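Long-range contact in SxtG (Microseira wollei, PDB 6U1R), which probably catalyses amidino-group transfer in the biosynthesis of saxitoxin: residues 44-49 against 88-93. Sequence-based numbering, arbitrary orientation. Where two conformers were deposited one is given.
Sequences SVEGAM and VAHKEL
Val45 meets helix 83-102 with a branched side chain, and the fit illustrates how a loop residue can settle against a helix without a single hydrogen bond between them. Its CB points toward the helix, and the two methyl groups beyond it divide the work. CG1, lying beside the backbone N and anti to the carbonyl carbon (chi1 -70°), approaches Ala89 CB at 4.1 Å. CG2 touches Ala89 CB too, and also faces the helix backbone, 3.9 Å from His90 N and 4.2 Å from His90 CB. Ala89 CB thus sits against both branches of the valine, and the loop runs close to the helix, with the CA atoms of Val45 and His90 6.5 Å apart. One turn on from Ala89, Leu93 extends the apolar surface, its CD2 methyl 4.3 Å from Ser44 CA.

The loop follows strand 37-42. An ST turn, in which Ser44 OG accepts from Glu46 N at 3.2 Å, leads into a type II beta turn from Val45 to Ala48, with Gly47 at its positive-phi position. The loop backbone also hydrogen-bonds to neighbouring segments, Ser44 with Ala132 and Ala48 with Tyr81. Phe362 packs on Ala89 as well, and the Leu93 side chain lies about 10 Å from that of Cys368, the predicted amidino-cysteine nucleophile.

Toward the more open margin, in one of two modelled conformers, Glu46 slants across toward His90, the carboxylate and ring planes 27° apart. With OE1 4.1 Å from NE2 the pairing is doubtful: too distant for a hydrogen bond, and any charge attraction would require a doubly protonated imidazole.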
ATOM      1  N   SER A  44      -9.192 -15.027  13.796  1.00 16.12           N
ATOM      2  CA  SER A  44      -9.343 -16.474  13.712  1.00 18.74           C
ATOM      3  C   SER A  44      -8.003 -17.128  14.001  1.00 17.17           C
ATOM      4  O   SER A  44      -6.960 -16.626  13.565  1.00 16.40           O
ATOM      5  CB  SER A  44      -9.844 -16.902  12.321  1.00 21.23           C
ATOM      6  OG  SER A  44      -9.625 -18.286  12.093  1.00 22.32           O
ATOM      7  N   VAL A  45      -8.022 -18.242  14.739  1.00 15.24           N
ATOM      8  CA  VAL A  45      -6.802 -18.990  15.021  1.00 16.38           C
ATOM      9  C   VAL A  45      -6.633 -20.201  14.121  1.00 17.15           C
ATOM     10  O   VAL A  45      -5.607 -20.882  14.208  1.00 16.83           O
ATOM     11  CB  VAL A  45      -6.735 -19.441  16.493  1.00 16.13           C
ATOM     12  CG1 VAL A  45      -6.523 -18.261  17.387  1.00 16.08           C
ATOM     13  CG2 VAL A  45      -8.015 -20.189  16.898  1.00 18.59           C
ATOM     14  N   GLU A  46      -7.601 -20.511  13.271  1.00 18.49           N
ATOM     15  CA  GLU A  46      -7.498 -21.690  12.418  0.65 19.71           C
ATOM     16  C   GLU A  46      -6.356 -21.535  11.417  1.00 17.95           C
ATOM     17  O   GLU A  46      -6.154 -20.450  10.856  1.00 15.79           O
ATOM     18  CB  GLU A  46      -8.813 -21.909  11.688  0.65 22.00           C
ATOM     19  CG  GLU A  46     -10.000 -22.132  12.635  0.65 23.06           C
ATOM     20  CD  GLU A  46     -11.172 -22.787  11.943  0.65 24.80           C
ATOM     21  OE1 GLU A  46     -12.156 -22.082  11.644  0.65 25.05           O
ATOM     22  OE2 GLU A  46     -11.096 -24.010  11.699  0.65 25.89           O
ATOM     23  N   GLY A  47      -5.605 -22.614  11.201  1.00 17.02           N
ATOM     24  CA  GLY A  47      -4.496 -22.635  10.256  1.00 15.04           C
ATOM     25  C   GLY A  47      -3.280 -21.857  10.690  1.00 15.45           C
ATOM     26  O   GLY A  47      -2.376 -21.639   9.872  1.00 15.28           O
ATOM     27  N   ALA A  48      -3.242 -21.435  11.953  1.00 14.99           N
ATOM     28  CA  ALA A  48      -2.204 -20.550  12.465  1.00 14.32           C
ATOM     29  C   ALA A  48      -0.834 -21.232  12.479  1.00 14.76           C
ATOM     30  O   ALA A  48      -0.716 -22.418  12.793  1.00 14.01           O
ATOM     31  CB  ALA A  48      -2.577 -20.083  13.873  1.00 14.54           C
ATOM     32  N   MET A  49       0.196 -20.461  12.117  1.00 15.77           N
ATOM     33  CA  MET A  49       1.594 -20.875  12.091  1.00 13.73           C
ATOM     34  C   MET A  49       2.368 -20.098  13.145  1.00 16.05           C
ATOM     35  O   MET A  49       2.114 -18.912  13.354  1.00 16.40           O
ATOM     36  CB  MET A  49       2.225 -20.611  10.716  1.00 15.90           C
ATOM     37  CG  MET A  49       1.439 -21.197   9.542  1.00 15.42           C
ATOM     38  SD  MET A  49       1.432 -22.998   9.532  1.00 18.26           S
ATOM     39  CE  MET A  49       3.155 -23.337   9.241  1.00 19.28           C
ATOM     40  N   VAL A  88      -8.389 -25.166  21.661  1.00 22.09           N
ATOM     41  CA  VAL A  88      -8.792 -24.528  22.916  1.00 21.80           C
ATOM     42  C   VAL A  88      -9.010 -23.034  22.709  1.00 22.36           C
ATOM     43  O   VAL A  88      -9.943 -22.447  23.274  1.00 22.37           O
ATOM     44  CB  VAL A  88      -7.767 -24.801  24.043  1.00 22.23           C
ATOM     45  CG1 VAL A  88      -7.672 -26.280  24.335  1.00 27.75           C
ATOM     46  CG2 VAL A  88      -6.400 -24.257  23.710  1.00 26.32           C
ATOM     47  N   ALA A  89      -8.162 -22.392  21.901  1.00 20.25           N
ATOM     48  CA  ALA A  89      -8.343 -20.972  21.643  1.00 19.37           C
ATOM     49  C   ALA A  89      -9.615 -20.714  20.851  1.00 19.90           C
ATOM     50  O   ALA A  89     -10.282 -19.697  21.059  1.00 20.45           O
ATOM     51  CB  ALA A  89      -7.137 -20.390  20.893  1.00 19.65           C
ATOM     52  N   HIS A  90      -9.968 -21.617  19.929  1.00 20.21           N
ATOM     53  CA  HIS A  90     -11.193 -21.418  19.168  1.00 21.84           C
ATOM     54  C   HIS A  90     -12.401 -21.463  20.093  1.00 21.52           C
ATOM     55  O   HIS A  90     -13.353 -20.697  19.907  1.00 20.92           O
ATOM     56  CB  HIS A  90     -11.289 -22.474  18.053  1.00 23.52           C
ATOM     57  CG  HIS A  90     -12.285 -22.149  16.985  1.00 27.57           C
ATOM     58  ND1 HIS A  90     -12.543 -20.860  16.570  1.00 31.54           N
ATOM     59  CD2 HIS A  90     -13.091 -22.948  16.247  1.00 34.39           C
ATOM     60  CE1 HIS A  90     -13.458 -20.878  15.618  1.00 30.93           C
ATOM     61  NE2 HIS A  90     -13.812 -22.134  15.405  1.00 33.46           N
ATOM     62  N   LYS A  91     -12.343 -22.300  21.139  1.00 20.87           N
ATOM     63  CA  LYS A  91     -13.444 -22.373  22.099  1.00 23.14           C
ATOM     64  C   LYS A  91     -13.603 -21.064  22.874  1.00 21.09           C
ATOM     65  O   LYS A  91     -14.726 -20.564  23.044  1.00 21.60           O
ATOM     66  CB  LYS A  91     -13.232 -23.542  23.061  1.00 25.74           C
ATOM     67  CG  LYS A  91     -14.378 -23.711  24.073  1.00 34.02           C
ATOM     68  CD  LYS A  91     -14.082 -24.733  25.170  1.00 46.12           C
ATOM     69  CE  LYS A  91     -15.275 -24.832  26.141  1.00 54.44           C
ATOM     70  NZ  LYS A  91     -14.990 -25.631  27.368  1.00 54.38           N
ATOM     71  N   GLU A  92     -12.500 -20.493  23.367  1.00 20.45           N
ATOM     72  CA  GLU A  92     -12.624 -19.249  24.121  1.00 20.13           C
ATOM     73  C   GLU A  92     -12.993 -18.095  23.193  1.00 18.97           C
ATOM     74  O   GLU A  92     -13.761 -17.201  23.568  1.00 18.20           O
ATOM     75  CB  GLU A  92     -11.329 -18.963  24.891  1.00 18.49           C
ATOM     76  CG  GLU A  92     -11.035 -20.012  25.964  1.00 21.38           C
ATOM     77  CD  GLU A  92      -9.944 -19.617  26.930  1.00 22.19           C
ATOM     78  OE1 GLU A  92      -9.009 -18.894  26.530  1.00 20.42           O
ATOM     79  OE2 GLU A  92     -10.028 -20.039  28.112  1.00 23.87           O
ATOM     80  N   LEU A  93     -12.469 -18.113  21.972  1.00 17.55           N
ATOM     81  CA  LEU A  93     -12.886 -17.157  20.955  1.00 16.27           C
ATOM     82  C   LEU A  93     -14.402 -17.191  20.748  1.00 17.57           C
ATOM     83  O   LEU A  93     -15.057 -16.142  20.671  1.00 15.78           O
ATOM     84  CB  LEU A  93     -12.142 -17.456  19.657  1.00 19.70           C
ATOM     85  CG  LEU A  93     -12.346 -16.477  18.513  1.00 19.12           C
ATOM     86  CD1 LEU A  93     -11.890 -15.080  18.852  1.00 17.48           C
ATOM     87  CD2 LEU A  93     -11.580 -16.982  17.294  1.00 21.55           C
TER